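Local coordinates for protein adenine phosphoribosyltransferase (Leishmania donovani, PDB 1QB7) that probably catalyses the salvage of adenine, joining it to 5-phospho-alpha-D-ribose 1-diphosphate to give AMP and diphosphate, at residues A[147-151]-A[179-183]; A[158-162]-A[193-197]; A[174-178]-A[205-209]. All coordinates share one frame; numbering follows the deposited sequence.

Interaction 1. Residues A[147-151]-A[179-183]; sequences VLATG and FLKAA. With ADE (adenine), chain C.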
loop_
_atom_site.group_PDB
_atom_site.type_symbol
_atom_site.label_atom_id
_atom_site.label_comp_id
_atom_site.label_asym_id
_atom_site.label_seq_id
_atom_site.Cartn_x
_atom_site.Cartn_y
_atom_site.Cartn_z
ATOM N N VAL A 147 1.638 11.664 -4.288
ATOM C CA VAL A 147 2.166 12.843 -4.967
ATOM C C VAL A 147 1.811 12.893 -6.453
ATOM O O VAL A 147 1.893 11.880 -7.150
ATOM C CB VAL A 147 3.723 12.899 -4.842
ATOM C CG1 VAL A 147 4.276 14.118 -5.557
ATOM C CG2 VAL A 147 4.148 12.914 -3.383
ATOM N N LEU A 148 1.346 14.051 -6.921
ATOM C CA LEU A 148 1.063 14.216 -8.342
ATOM C C LEU A 148 2.290 14.941 -8.883
ATOM O O LEU A 148 2.470 16.135 -8.639
ATOM C CB LEU A 148 -0.188 15.057 -8.603
ATOM C CG LEU A 148 -0.477 15.218 -10.107
ATOM C CD1 LEU A 148 -0.845 13.885 -10.728
ATOM C CD2 LEU A 148 -1.582 16.219 -10.338
ATOM N N ALA A 149 3.175 14.189 -9.531
ATOM C CA ALA A 149 4.395 14.746 -10.097
ATOM C C ALA A 149 4.251 14.929 -11.610
ATOM O O ALA A 149 3.691 15.925 -12.053
ATOM C CB ALA A 149 5.574 13.860 -9.759
ATOM N N THR A 150 4.725 13.972 -12.404
ATOM C CA THR A 150 4.608 14.075 -13.863
ATOM C C THR A 150 3.233 13.634 -14.377
ATOM O O THR A 150 2.858 13.947 -15.506
ATOM C CB THR A 150 5.700 13.273 -14.593
ATOM O OG1 THR A 150 5.554 11.878 -14.295
ATOM C CG2 THR A 150 7.079 13.745 -14.168
ATOM N N GLY A 151 2.501 12.881 -13.559
ATOM C CA GLY A 151 1.173 12.436 -13.941
ATOM C C GLY A 151 1.073 11.252 -14.879
ATOM O O GLY A 151 -0.001 11.001 -15.432
ATOM N N PHE A 179 4.935 22.689 -10.638
ATOM C CA PHE A 179 5.991 23.003 -11.591
ATOM C C PHE A 179 6.032 22.004 -12.743
ATOM O O PHE A 179 6.370 22.362 -13.871
ATOM C CB PHE A 179 7.345 23.034 -10.883
ATOM C CG PHE A 179 8.494 23.370 -11.785
ATOM C CD1 PHE A 179 8.739 24.687 -12.159
ATOM C CD2 PHE A 179 9.336 22.371 -12.262
ATOM C CE1 PHE A 179 9.806 25.004 -12.997
ATOM C CE2 PHE A 179 10.406 22.679 -13.101
ATOM C CZ PHE A 179 10.642 24.000 -13.467
ATOM N N LEU A 180 5.693 20.752 -12.453
ATOM C CA LEU A 180 5.704 19.697 -13.456
ATOM C C LEU A 180 4.489 19.695 -14.384
ATOM O O LEU A 180 4.402 18.876 -15.298
ATOM C CB LEU A 180 5.891 18.341 -12.781
ATOM C CG LEU A 180 7.259 18.184 -12.114
ATOM C CD1 LEU A 180 7.286 16.952 -11.225
ATOM C CD2 LEU A 180 8.343 18.110 -13.186
ATOM N N LYS A 181 3.546 20.596 -14.122
ATOM C CA LYS A 181 2.345 20.773 -14.946
ATOM C C LYS A 181 1.574 19.526 -15.409
ATOM O O LYS A 181 1.048 19.493 -16.521
ATOM C CB LYS A 181 2.687 21.656 -16.154
ATOM C CG LYS A 181 3.082 23.079 -15.778
ATOM C CD LYS A 181 3.811 23.777 -16.909
ATOM C CE LYS A 181 4.243 25.174 -16.492
ATOM N NZ LYS A 181 5.185 25.781 -17.478
ATOM N N ALA A 182 1.459 18.533 -14.530
ATOM C CA ALA A 182 0.745 17.297 -14.846
ATOM C C ALA A 182 -0.718 17.549 -15.217
ATOM O O ALA A 182 -1.205 17.023 -16.218
ATOM C CB ALA A 182 0.831 16.325 -13.675
ATOM N N ALA A 183 -1.419 18.337 -14.403
ATOM C CA ALA A 183 -2.823 18.649 -14.669
ATOM C C ALA A 183 -2.973 19.410 -15.984
ATOM O O ALA A 183 -3.833 19.074 -16.799
ATOM C CB ALA A 183 -3.425 19.448 -13.519
HETATM N N9 ADE C . 8.300 12.393 -8.320
HETATM C C8 ADE C . 7.878 11.172 -7.959
HETATM N N7 ADE C . 7.741 11.021 -6.637
HETATM C C5 ADE C . 8.104 12.245 -6.133
HETATM C C6 ADE C . 8.184 12.751 -4.830
HETATM N N6 ADE C . 7.872 12.011 -3.768
HETATM N N1 ADE C . 8.595 14.041 -4.697
HETATM C C2 ADE C . 8.901 14.759 -5.784
HETATM N N3 ADE C . 8.863 14.378 -7.065
HETATM C C4 ADE C . 8.451 13.097 -7.157
HETATM O O HOH W 1 2.436 18.301 -11.627
#
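The carbonyl oxygen of Ala149 is held by a water that also serves Ala182. Water 1 donates to Ala149 O at 2.7 Å. It accepts from Ala182 N at 3.1 Å. Ala182 opens helix 182-192, with Lys181 at the N-cap. The water therefore joins a loop carbonyl to an N-H of the first helical turn, where N-H groups lack the usual acceptor one turn back. Otherwise side-chain carbons pack on the loop, several of them against its backbone oxygens. Leu180 CB and Ala182 CB each lie 3.3 Å from Ala149 O. Ala182 CB has several neighbours. It meets Thr150 O at 3.6 Å and the backbone N of Gly151. From strand 147-148, Leu148 reaches it with its branch point, CG to Ala182 CB being 4.0 Å. Leu148 CG is anti to the backbone N (chi1 -180°), which brings both methyls to the same CB. Leu180 covers the Ala149 side of the loop. Its CD1 methyl packs on Ala149 CB at 3.8 Å. Ala149 CB touches adenine, 3.4 Å from N9, while Val147 CG2 is near N6. Adenine is also hydrogen-bonded to Ala42 N and Arg81 NH2. Residues 147-151 lie in the PRPP-binding motif of type I phosphoribosyltransferases, whose phosphate loop runs on into helix 152-163. Gly151 is the N-cap of that helix. Ala149, Thr150 and Gly151 belong to the AMP site. The chemistry implies that the nucleotide loop rests on Leu180, just before helix 182-192, and on Ala182 in its first turn, with one bridging water. Ala149 links that support to the base.

Interaction 2. Residues A[158-162]-A[193-197]; sequences LQLVE and RYKDI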
loop_
_atom_site.group_PDB
_atom_site.type_symbol
_atom_site.label_atom_id
_atom_site.label_comp_id
_atom_site.label_asym_id
_atom_site.label_seq_id
_atom_site.Cartn_x
_atom_site.Cartn_y
_atom_site.Cartn_z
ATOM N N LEU A 158 -6.783 7.128 -15.716
ATOM C CA LEU A 158 -7.870 7.651 -16.541
ATOM C C LEU A 158 -8.200 6.687 -17.679
ATOM O O LEU A 158 -9.361 6.395 -17.934
ATOM C CB LEU A 158 -7.494 9.025 -17.113
ATOM C CG LEU A 158 -7.067 10.092 -16.097
ATOM C CD1 LEU A 158 -6.634 11.366 -16.811
ATOM C CD2 LEU A 158 -8.196 10.375 -15.131
ATOM N N GLN A 159 -7.172 6.168 -18.341
ATOM C CA GLN A 159 -7.370 5.235 -19.444
ATOM C C GLN A 159 -8.081 3.966 -18.989
ATOM O O GLN A 159 -9.012 3.501 -19.641
ATOM C CB GLN A 159 -6.025 4.867 -20.077
ATOM C CG GLN A 159 -5.326 6.026 -20.770
ATOM C CD GLN A 159 -3.944 5.660 -21.277
ATOM O OE1 GLN A 159 -3.298 4.744 -20.764
ATOM N NE2 GLN A 159 -3.472 6.395 -22.279
ATOM N N LEU A 160 -7.632 3.415 -17.864
ATOM C CA LEU A 160 -8.205 2.190 -17.322
ATOM C C LEU A 160 -9.667 2.356 -16.920
ATOM O O LEU A 160 -10.486 1.472 -17.172
ATOM C CB LEU A 160 -7.355 1.679 -16.152
ATOM C CG LEU A 160 -5.952 1.187 -16.535
ATOM C CD1 LEU A 160 -5.097 1.001 -15.294
ATOM C CD2 LEU A 160 -6.038 -0.104 -17.352
ATOM N N VAL A 161 -10.000 3.498 -16.322
ATOM C CA VAL A 161 -11.378 3.773 -15.916
ATOM C C VAL A 161 -12.269 3.965 -17.154
ATOM O O VAL A 161 -13.365 3.416 -17.222
ATOM C CB VAL A 161 -11.465 5.006 -14.976
ATOM C CG1 VAL A 161 -12.918 5.337 -14.670
ATOM C CG2 VAL A 161 -10.717 4.734 -13.677
ATOM N N GLU A 162 -11.783 4.710 -18.146
ATOM C CA GLU A 162 -12.548 4.930 -19.377
ATOM C C GLU A 162 -12.795 3.606 -20.100
ATOM O O GLU A 162 -13.912 3.330 -20.524
ATOM C CB GLU A 162 -11.832 5.908 -20.328
ATOM C CG GLU A 162 -12.353 5.927 -21.758
ATOM C CD GLU A 162 -11.567 6.865 -22.653
ATOM O OE1 GLU A 162 -10.325 6.941 -22.516
ATOM O OE2 GLU A 162 -12.201 7.526 -23.500
ATOM N N ARG A 193 -9.085 16.049 -24.448
ATOM C CA ARG A 193 -10.028 14.966 -24.193
ATOM C C ARG A 193 -10.277 14.705 -22.712
ATOM O O ARG A 193 -11.317 14.160 -22.342
ATOM C CB ARG A 193 -9.598 13.681 -24.902
ATOM C CG ARG A 193 -8.246 13.148 -24.497
ATOM C CD ARG A 193 -8.032 11.765 -25.088
ATOM N NE ARG A 193 -9.073 10.825 -24.671
ATOM C CZ ARG A 193 -9.329 9.673 -25.285
ATOM N NH1 ARG A 193 -8.620 9.315 -26.349
ATOM N NH2 ARG A 193 -10.285 8.876 -24.828
ATOM N N TYR A 194 -9.328 15.105 -21.870
ATOM C CA TYR A 194 -9.454 14.926 -20.426
ATOM C C TYR A 194 -9.657 16.261 -19.708
ATOM O O TYR A 194 -9.498 16.352 -18.490
ATOM C CB TYR A 194 -8.224 14.207 -19.873
ATOM C CG TYR A 194 -8.033 12.816 -20.436
ATOM C CD1 TYR A 194 -8.994 11.820 -20.234
ATOM C CD2 TYR A 194 -6.890 12.490 -21.170
ATOM C CE1 TYR A 194 -8.822 10.536 -20.750
ATOM C CE2 TYR A 194 -6.711 11.210 -21.689
ATOM C CZ TYR A 194 -7.679 10.239 -21.474
ATOM O OH TYR A 194 -7.501 8.974 -21.984
ATOM N N LYS A 195 -10.048 17.277 -20.477
ATOM C CA LYS A 195 -10.290 18.625 -19.979
ATOM C C LYS A 195 -11.225 18.663 -18.780
ATOM O O LYS A 195 -11.056 19.493 -17.893
ATOM C CB LYS A 195 -10.880 19.494 -21.095
ATOM C CG LYS A 195 -11.203 20.922 -20.686
ATOM C CD LYS A 195 -12.025 21.641 -21.754
ATOM C CE LYS A 195 -12.480 23.017 -21.274
ATOM N NZ LYS A 195 -13.343 23.713 -22.276
ATOM N N ASP A 196 -12.196 17.755 -18.751
ATOM C CA ASP A 196 -13.170 17.706 -17.668
ATOM C C ASP A 196 -12.762 16.893 -16.445
ATOM O O ASP A 196 -13.545 16.773 -15.502
ATOM C CB ASP A 196 -14.533 17.226 -18.188
ATOM C CG ASP A 196 -15.154 18.193 -19.190
ATOM O OD1 ASP A 196 -15.078 19.424 -18.967
ATOM O OD2 ASP A 196 -15.715 17.723 -20.203
ATOM N N ILE A 197 -11.549 16.343 -16.454
ATOM C CA ILE A 197 -11.058 15.557 -15.326
ATOM C C ILE A 197 -10.620 16.497 -14.211
ATOM O O ILE A 197 -9.762 17.349 -14.419
ATOM C CB ILE A 197 -9.834 14.674 -15.708
ATOM C CG1 ILE A 197 -10.198 13.682 -16.821
ATOM C CG2 ILE A 197 -9.302 13.944 -14.471
ATOM C CD1 ILE A 197 -11.318 12.719 -16.472
HETATM O O HOH W 2 -5.434 8.066 -23.615
#
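Tyr194 lays one ring face against Leu158, whose CD1 methyl sits 4.1 Å above the plane near the rim. The opposite face carries CG of its own neighbour, Arg193, so the ring is sandwiched between two aliphatic groups. The other Leu158 methyl, CD2, packs on Ile197 CG2 at 3.8 Å. A type I turn from Tyr194 to Ile197 brings both residues to the same leucine. Water 2 is 2.8 Å from Tyr194 OH, lies in the ring plane, and accepts from Gln159 NE2 at 2.9 Å. The amide oxygen of Gln159 is bound by Glu114 N. Tyr194 OH also lies 3.5 Å above the Arg193 guanidinium plane, toward its rim. Glu162 forms a salt bridge to Arg193, OE2 to NH2 at 2.7 Å. The planes stand 89° apart, so this is not a side-by-side two-nitrogen pairing; NH2 alone faces both carboxylate oxygens, with OE1 at 3.0 Å. Glu162 is modelled in two conformers, so the bridge is certain only for the one described here. Leu158 and Ile197 both rest on Val168 of the central sheet. The arrangement is typical of the Rossmann-like alpha/beta fold of type I phosphoribosyltransferases.

Interaction 3. Residues A[174-178]-A[205-209]; sequences ILSIP and DDALT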
loop_
_atom_site.group_PDB
_atom_site.type_symbol
_atom_site.label_atom_id
_atom_site.label_comp_id
_atom_site.label_asym_id
_atom_site.label_seq_id
_atom_site.Cartn_x
_atom_site.Cartn_y
_atom_site.Cartn_z
ATOM N N ILE A 174 -2.079 13.777 -2.093
ATOM C CA ILE A 174 -1.781 14.458 -0.837
ATOM C C ILE A 174 -0.967 15.712 -1.182
ATOM O O ILE A 174 -1.242 16.811 -0.696
ATOM C CB ILE A 174 -0.922 13.561 0.110
ATOM C CG1 ILE A 174 -1.608 12.211 0.366
ATOM C CG2 ILE A 174 -0.634 14.292 1.411
ATOM C CD1 ILE A 174 -3.005 12.305 0.956
ATOM N N LEU A 175 0.013 15.526 -2.061
ATOM C CA LEU A 175 0.897 16.591 -2.478
ATOM C C LEU A 175 0.981 16.721 -3.992
ATOM O O LEU A 175 1.019 15.724 -4.709
ATOM C CB LEU A 175 2.297 16.307 -1.946
ATOM C CG LEU A 175 3.328 17.407 -2.181
ATOM C CD1 LEU A 175 3.100 18.538 -1.185
ATOM C CD2 LEU A 175 4.712 16.826 -2.019
ATOM N N SER A 176 1.028 17.961 -4.467
ATOM C CA SER A 176 1.159 18.232 -5.894
ATOM C C SER A 176 2.441 19.020 -6.134
ATOM O O SER A 176 2.918 19.737 -5.245
ATOM C CB SER A 176 -0.031 19.030 -6.412
ATOM O OG SER A 176 -0.187 20.234 -5.685
ATOM N N ILE A 177 3.016 18.840 -7.320
ATOM C CA ILE A 177 4.239 19.529 -7.736
ATOM C C ILE A 177 3.819 20.316 -8.979
ATOM O O ILE A 177 4.134 19.925 -10.106
ATOM C CB ILE A 177 5.339 18.524 -8.163
ATOM C CG1 ILE A 177 5.432 17.344 -7.184
ATOM C CG2 ILE A 177 6.671 19.242 -8.297
ATOM C CD1 ILE A 177 5.917 17.695 -5.804
ATOM N N PRO A 178 3.124 21.453 -8.791
ATOM C CA PRO A 178 2.646 22.292 -9.901
ATOM C C PRO A 178 3.658 22.626 -11.003
ATOM O O PRO A 178 3.285 22.779 -12.172
ATOM C CB PRO A 178 2.116 23.538 -9.185
ATOM C CG PRO A 178 2.914 23.576 -7.913
ATOM C CD PRO A 178 2.932 22.141 -7.503
ATOM N N ASP A 205 3.809 21.479 -3.146
ATOM C CA ASP A 205 5.182 21.392 -2.657
ATOM C C ASP A 205 5.798 22.783 -2.454
ATOM O O ASP A 205 6.836 22.915 -1.814
ATOM C CB ASP A 205 6.058 20.510 -3.558
ATOM C CG ASP A 205 6.482 21.205 -4.827
ATOM O OD1 ASP A 205 5.637 21.894 -5.441
ATOM O OD2 ASP A 205 7.662 21.046 -5.212
ATOM N N ASP A 206 5.140 23.817 -2.980
ATOM C CA ASP A 206 5.615 25.184 -2.804
ATOM C C ASP A 206 5.492 25.579 -1.341
ATOM O O ASP A 206 6.145 26.519 -0.889
ATOM C CB ASP A 206 4.832 26.161 -3.682
ATOM C CG ASP A 206 5.351 27.598 -3.575
ATOM O OD1 ASP A 206 6.564 27.811 -3.802
ATOM O OD2 ASP A 206 4.558 28.510 -3.244
ATOM N N ALA A 207 4.662 24.850 -0.602
ATOM C CA ALA A 207 4.469 25.108 0.816
ATOM C C ALA A 207 5.610 24.515 1.637
ATOM O O ALA A 207 5.790 24.866 2.801
ATOM C CB ALA A 207 3.148 24.536 1.274
ATOM N N LEU A 208 6.361 23.591 1.038
ATOM C CA LEU A 208 7.477 22.949 1.723
ATOM C C LEU A 208 8.714 23.811 1.593
ATOM O O LEU A 208 9.043 24.278 0.509
ATOM C CB LEU A 208 7.744 21.563 1.139
ATOM C CG LEU A 208 6.556 20.599 1.160
ATOM C CD1 LEU A 208 7.022 19.232 0.708
ATOM C CD2 LEU A 208 5.944 20.526 2.550
ATOM N N THR A 209 9.408 24.007 2.705
ATOM C CA THR A 209 10.607 24.833 2.725
ATOM C C THR A 209 11.789 24.032 3.268
ATOM O O THR A 209 11.705 22.812 3.409
ATOM C CB THR A 209 10.386 26.092 3.606
ATOM O OG1 THR A 209 10.153 25.696 4.962
ATOM C CG2 THR A 209 9.178 26.886 3.120
#
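Asp205 and Ile177 cross at about a right angle at the end of the short three-stranded parallel sheet of this type I phosphoribosyltransferase fold. Its strands are 147-148, 175-176 and 203-204. Asp205 follows directly on the last of these and prolongs its pairing with the middle one. Asp205 N donates to Ser176 O at 2.9 Å. The N-H...O angle is 153°, and the donor lies nearly on the carbonyl axis (175°). This bond ties Asp205 to the strand end, and its side chain lies over Ile177 and Pro178. CG stands between the backbone N and the carbonyl carbon (chi1 77°), which turns the carboxylate toward these two residues. The Ile177 tip, CD1, runs across the aspartate stem, 3.6 Å from Asp205 CB. Its other branch, CG2, lies 3.7 Å from Asp205 OD2. That oxygen has a hydrogen-bond partner outside the two segments. The second oxygen, OD1, reaches the proline ring obliquely, 3.4 Å from Pro178 CD. It is also near Ser176 O, but both are acceptors and do not bond. Leu175 also comes up to the donor. Its CD1 methyl lies against Asp205 N at 3.6 Å. Residues 205-207 form a 3-10 segment, and Leu208 N closes back on Asp205 O. The carbonyls of Asp205 and Leu208 both bind the guanidinium of Arg40, a residue of the adenine pocket. Ile177 has its side chain about 4 Å from adenine. The CD2 methyl of Leu175 meets the CD1 methyl of Leu208 at 4.3 Å, beside Tyr26.

Overall arrangement
Interactions 1 and 3 are neighbours, with centres 10 Å apart. They share the small parallel sheet: Leu148 pairs through its backbone with Leu175 and Ile177. Both border the adenine site, interaction 1 at the nucleotide loop and interaction 3 beside Arg40. Interaction 2 is more peripheral, its centre about 17 Å from that of the chain. Helices 152-163 and 182-192 tie it to interaction 1, which sits at their starts. Each joins buried residues (Ala149 and Ala182 in 1, Leu158 and Tyr194 in 2, Leu175 and Leu208 in 3) to an exposed one (Thr150, Arg193, Pro178). Their polar chemistry differs: a bridging water in 1, a backbone bond in 3, a salt bridge and a water in 2.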